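Local coordinates for protein transcription factor SPN1 (Saccharomyces cerevisiae, PDB 3NFQ) that takes part in regulating RNA polymerase II transcription and interacts with the elongation factors SPT5 and SPT6, its conserved central domain being an all-helical bundle, at residues I48-Q51 and K52-L56; P94-E97 and I98-L102. All coordinates share one frame; numbering follows the deposited sequence.

Contact 1 (I48-Q51 and K52-L56); sequences IAMQ and KVKLL
Met50 and Gln51 offer their carbonyl oxygens to the N-H groups of Lys54 and Leu55. Lys54 N donates to Met50 O at 3.1 Å, and one residue on Leu55 N makes the same i to i+4 bond to Gln51 O, also at 3.1 Å. A water joins the loop leading in to this first turn: it accepts from Val53 N at 3.1 Å and gives a weak, longer bond to Ala49 O, so a backbone N-H near the helix start is met by solvent.

The van der Waals contacts gather round Met50, a selenomethionine. Val53 turns its CG2 branch back over the cap, 3.2 Å from Met50 O, because chi1 of -60° sets that methyl between its own N and carbonyl carbon; the same methyl lies 4.2 Å from Met50 CB. Lys54 runs out extended from CG, its CG lying 3.3 Å from Met50 O, and its far end slants past the selenomethionine, where Met50 CE comes to 3.9 Å from Lys54 CE.

Among the polar side chains, Gln51 is folded at chi2 (-57°), which brings OE1 within 3.7 Å of Lys54 NZ, a loose approach on the exposed side. Lys52 heads elsewhere, to a salt bridge with Asp32 of helix 10-42, whose carboxylate also accepts from Gln51 N. With Met50 at the N-cap and an aspartate from another helix receiving the next N-H, this is the N-terminal first turn of helix 51-63.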
loop_
_atom_site.group_PDB
_atom_site.type_symbol
_atom_site.label_atom_id
_atom_site.label_comp_id
_atom_site.label_asym_id
_atom_site.label_seq_id
_atom_site.Cartn_x
_atom_site.Cartn_y
_atom_site.Cartn_z
ATOM N N ILE A 48 20.307 0.509 -5.584
ATOM C CA ILE A 48 19.089 -0.245 -5.356
ATOM C C ILE A 48 18.161 0.552 -4.444
ATOM O O ILE A 48 18.605 1.129 -3.449
ATOM C CB ILE A 48 19.394 -1.725 -4.869
ATOM C CG1 ILE A 48 18.180 -2.615 -5.103
ATOM C CG2 ILE A 48 19.818 -1.763 -3.470
ATOM C CD1 ILE A 48 18.514 -4.074 -5.210
ATOM N N ALA A 49 16.876 0.554 -4.776
ATOM C CA ALA A 49 15.875 1.292 -4.000
ATOM C C ALA A 49 15.631 0.629 -2.615
ATOM O O ALA A 49 15.387 -0.576 -2.485
ATOM C CB ALA A 49 14.596 1.425 -4.844
HETATM N N MSE A 50 15.830 1.381 -1.561
HETATM C CA MSE A 50 15.659 0.817 -0.241
HETATM C C MSE A 50 14.736 1.590 0.660
HETATM O O MSE A 50 14.524 1.143 1.771
HETATM C CB MSE A 50 17.021 0.695 0.486
HETATM C CG MSE A 50 18.033 -0.089 -0.301
HETATM SE SE MSE A 50 19.647 -0.348 0.879
HETATM C CE MSE A 50 20.195 1.650 1.181
ATOM N N GLN A 51 14.169 2.726 0.234
ATOM C CA GLN A 51 13.475 3.544 1.214
ATOM C C GLN A 51 12.193 2.880 1.741
ATOM O O GLN A 51 11.938 2.910 2.948
ATOM C CB GLN A 51 13.199 4.967 0.722
ATOM C CG GLN A 51 14.484 5.787 0.401
ATOM C CD GLN A 51 15.406 5.864 1.637
ATOM O OE1 GLN A 51 16.439 5.240 1.629
ATOM N NE2 GLN A 51 15.003 6.597 2.686
ATOM N N LYS A 52 11.365 2.375 0.835
ATOM C CA LYS A 52 10.158 1.646 1.255
ATOM C C LYS A 52 10.471 0.458 2.169
ATOM O O LYS A 52 9.841 0.325 3.216
ATOM C CB LYS A 52 9.378 1.160 0.042
ATOM C CG LYS A 52 8.875 2.281 -0.821
ATOM C CD LYS A 52 7.877 1.655 -1.844
ATOM C CE LYS A 52 8.456 0.666 -2.898
ATOM N NZ LYS A 52 9.542 1.381 -3.720
ATOM N N VAL A 53 11.444 -0.369 1.806
ATOM C CA VAL A 53 11.761 -1.543 2.671
ATOM C C VAL A 53 12.240 -1.139 4.018
ATOM O O VAL A 53 11.960 -1.817 4.996
ATOM C CB VAL A 53 12.730 -2.602 2.042
ATOM C CG1 VAL A 53 12.147 -3.183 0.790
ATOM C CG2 VAL A 53 14.113 -2.047 1.756
ATOM N N LYS A 54 12.944 -0.009 4.112
ATOM C CA LYS A 54 13.342 0.433 5.429
ATOM C C LYS A 54 12.181 0.891 6.258
ATOM O O LYS A 54 12.235 0.798 7.471
ATOM C CB LYS A 54 14.320 1.608 5.356
ATOM C CG LYS A 54 15.677 1.215 4.839
ATOM C CD LYS A 54 16.603 2.442 5.002
ATOM C CE LYS A 54 17.883 2.240 4.245
ATOM N NZ LYS A 54 18.608 3.553 4.051
ATOM N N LEU A 55 11.168 1.501 5.611
ATOM C CA LEU A 55 10.006 1.978 6.300
ATOM C C LEU A 55 8.961 0.866 6.514
ATOM O O LEU A 55 8.107 0.998 7.359
ATOM C CB LEU A 55 9.379 3.150 5.544
ATOM C CG LEU A 55 8.230 3.960 6.149
ATOM C CD1 LEU A 55 8.515 4.546 7.583
ATOM C CD2 LEU A 55 7.878 5.085 5.194
ATOM N N LEU A 56 9.020 -0.203 5.749
ATOM C CA LEU A 56 7.952 -1.228 5.791
ATOM C C LEU A 56 7.558 -1.749 7.198
ATOM O O LEU A 56 6.383 -1.847 7.513
ATOM C CB LEU A 56 8.297 -2.352 4.801
ATOM C CG LEU A 56 7.285 -3.512 4.689
ATOM C CD1 LEU A 56 5.923 -3.006 4.080
ATOM C CD2 LEU A 56 7.899 -4.627 3.879
HETATM O O HOH W 1 12.443 -0.185 -1.103
#

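Contact 2 (P94-E97 and I98-L102); sequences PSFE and IQKSL
Pro94 lays its ring across the side chains of Ile98 and Gln99, meeting each at about a right angle: CB is 3.8 Å from Ile98 CG2, and Pro94 CG is 3.9 Å from Gln99 CG. The branch of Ile98 that touches the proline is CG2, while its CG1 arm leads to CD1 beside Ser95 OG.

Ser95 is the N-cap of helix 96-107. Its chi1 of 68° swings OG back over the first turn, where it accepts from Ile98 N at 3.2 Å; Ser95 O in turn receives Gln99 N. A second polar grip comes from the side chain of Gln99, whose NE2 donates a nearly straight bond of 2.9 Å to Pro94 O. The acceptor lies in the plane of the amide, which would hold the amide in this rotation, and Tyr128 and Leu138 pack against the same side chain. Replacing Gln99 by an alanine takes the amide away, and is likely to leave Pro94 O without its side-chain donor and to open a gap beside the proline ring.

Farther along, Lys100 slants past the rim of the Phe96 ring, with CB above one face near the edge and CD 3.8 Å from Phe96 CE2; Gln137 of helix 136-149 touches both side chains. Glu97 O is gripped twice by Ser101, whose N and OG arrive from opposite faces of the carbonyl plane, OG at 2.8 Å.

The chemistry is thus a polar cap with an apolar flank: Ser95 OG accepts an N-H of the first turn, as an N-cap serine does, and the Gln99 amide ties the preceding proline carbonyl to the same turn.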
loop_
_atom_site.group_PDB
_atom_site.type_symbol
_atom_site.label_atom_id
_atom_site.label_comp_id
_atom_site.label_asym_id
_atom_site.label_seq_id
_atom_site.Cartn_x
_atom_site.Cartn_y
_atom_site.Cartn_z
ATOM N N PRO A 94 6.133 -3.794 -7.136
ATOM C CA PRO A 94 7.162 -3.812 -6.057
ATOM C C PRO A 94 7.557 -5.232 -5.743
ATOM O O PRO A 94 7.009 -6.192 -6.275
ATOM C CB PRO A 94 6.438 -3.186 -4.868
ATOM C CG PRO A 94 4.897 -3.538 -5.133
ATOM C CD PRO A 94 4.802 -3.370 -6.647
ATOM N N SER A 95 8.484 -5.391 -4.785
ATOM C CA SER A 95 8.956 -6.698 -4.498
ATOM C C SER A 95 7.847 -7.547 -3.887
ATOM O O SER A 95 6.862 -7.022 -3.316
ATOM C CB SER A 95 10.095 -6.549 -3.467
ATOM O OG SER A 95 9.599 -6.093 -2.225
ATOM N N PHE A 96 8.051 -8.865 -3.937
ATOM C CA PHE A 96 7.158 -9.796 -3.329
ATOM C C PHE A 96 6.963 -9.481 -1.845
ATOM O O PHE A 96 5.851 -9.570 -1.324
ATOM C CB PHE A 96 7.714 -11.234 -3.438
ATOM C CG PHE A 96 6.782 -12.269 -2.865
ATOM C CD1 PHE A 96 5.626 -12.607 -3.537
ATOM C CD2 PHE A 96 7.016 -12.863 -1.621
ATOM C CE1 PHE A 96 4.745 -13.580 -3.041
ATOM C CE2 PHE A 96 6.096 -13.807 -1.095
ATOM C CZ PHE A 96 4.962 -14.175 -1.827
ATOM N N GLU A 97 8.060 -9.155 -1.143
ATOM C CA GLU A 97 7.952 -8.856 0.277
ATOM C C GLU A 97 7.055 -7.671 0.614
ATOM O O GLU A 97 6.298 -7.724 1.577
ATOM C CB GLU A 97 9.358 -8.575 0.843
ATOM C CG GLU A 97 10.202 -9.869 0.874
ATOM C CD GLU A 97 10.696 -10.367 -0.502
ATOM O OE1 GLU A 97 10.910 -9.551 -1.437
ATOM O OE2 GLU A 97 10.912 -11.596 -0.613
ATOM N N ILE A 98 7.105 -6.626 -0.220
ATOM C CA ILE A 98 6.199 -5.484 -0.053
ATOM C C ILE A 98 4.735 -5.886 -0.376
ATOM O O ILE A 98 3.796 -5.527 0.347
ATOM C CB ILE A 98 6.661 -4.288 -0.897
ATOM C CG1 ILE A 98 7.778 -3.535 -0.182
ATOM C CG2 ILE A 98 5.395 -3.283 -1.199
ATOM C CD1 ILE A 98 8.596 -2.721 -1.106
ATOM N N GLN A 99 4.540 -6.647 -1.453
ATOM C CA GLN A 99 3.183 -7.067 -1.812
ATOM C C GLN A 99 2.583 -7.906 -0.701
ATOM O O GLN A 99 1.495 -7.638 -0.241
ATOM C CB GLN A 99 3.174 -7.890 -3.086
ATOM C CG GLN A 99 3.706 -7.186 -4.365
ATOM C CD GLN A 99 3.715 -8.122 -5.559
ATOM O OE1 GLN A 99 2.783 -8.895 -5.747
ATOM N NE2 GLN A 99 4.750 -8.045 -6.386
ATOM N N LYS A 100 3.319 -8.914 -0.261
ATOM C CA LYS A 100 2.787 -9.837 0.722
ATOM C C LYS A 100 2.555 -9.160 2.078
ATOM O O LYS A 100 1.526 -9.381 2.741
ATOM C CB LYS A 100 3.755 -10.999 0.882
ATOM C CG LYS A 100 3.095 -12.066 1.684
ATOM C CD LYS A 100 4.096 -13.142 2.080
ATOM C CE LYS A 100 3.302 -14.301 2.679
ATOM N NZ LYS A 100 4.194 -15.484 2.744
ATOM N N SER A 101 3.492 -8.309 2.486
ATOM C CA SER A 101 3.316 -7.606 3.760
ATOM C C SER A 101 2.138 -6.675 3.736
ATOM O O SER A 101 1.367 -6.590 4.701
ATOM C CB SER A 101 4.544 -6.782 4.131
ATOM O OG SER A 101 5.628 -7.678 4.334
ATOM N N LEU A 102 2.020 -5.903 2.662
ATOM C CA LEU A 102 0.855 -4.996 2.590
ATOM C C LEU A 102 -0.484 -5.702 2.467
ATOM O O LEU A 102 -1.483 -5.311 3.116
ATOM C CB LEU A 102 1.039 -3.963 1.473
ATOM C CG LEU A 102 2.189 -2.965 1.671
ATOM C CD1 LEU A 102 2.236 -1.995 0.455
ATOM C CD2 LEU A 102 2.011 -2.185 2.922
#

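In the fold
From the N terminus, the long helix 10-42 leads into a loop, and contact 1 closes the turn by which that loop enters helix 51-63. The chain then passes through helices 69-74 and 77-85 before contact 2 does the same at the start of helix 96-107. The two are in series, neither enclosing the other, yet their centres lie 11 Å apart because the helices pack together: Lys52 and Val53 meet Ile98, and Leu56 meets Ser101 and Leu102. Contact 1 also touches helix 10-42 and, through Trp84, helix 77-85, while contact 2 reaches helices 121-130 and 136-149, so the pair links the long N-terminal helix to the later helices of the bundle.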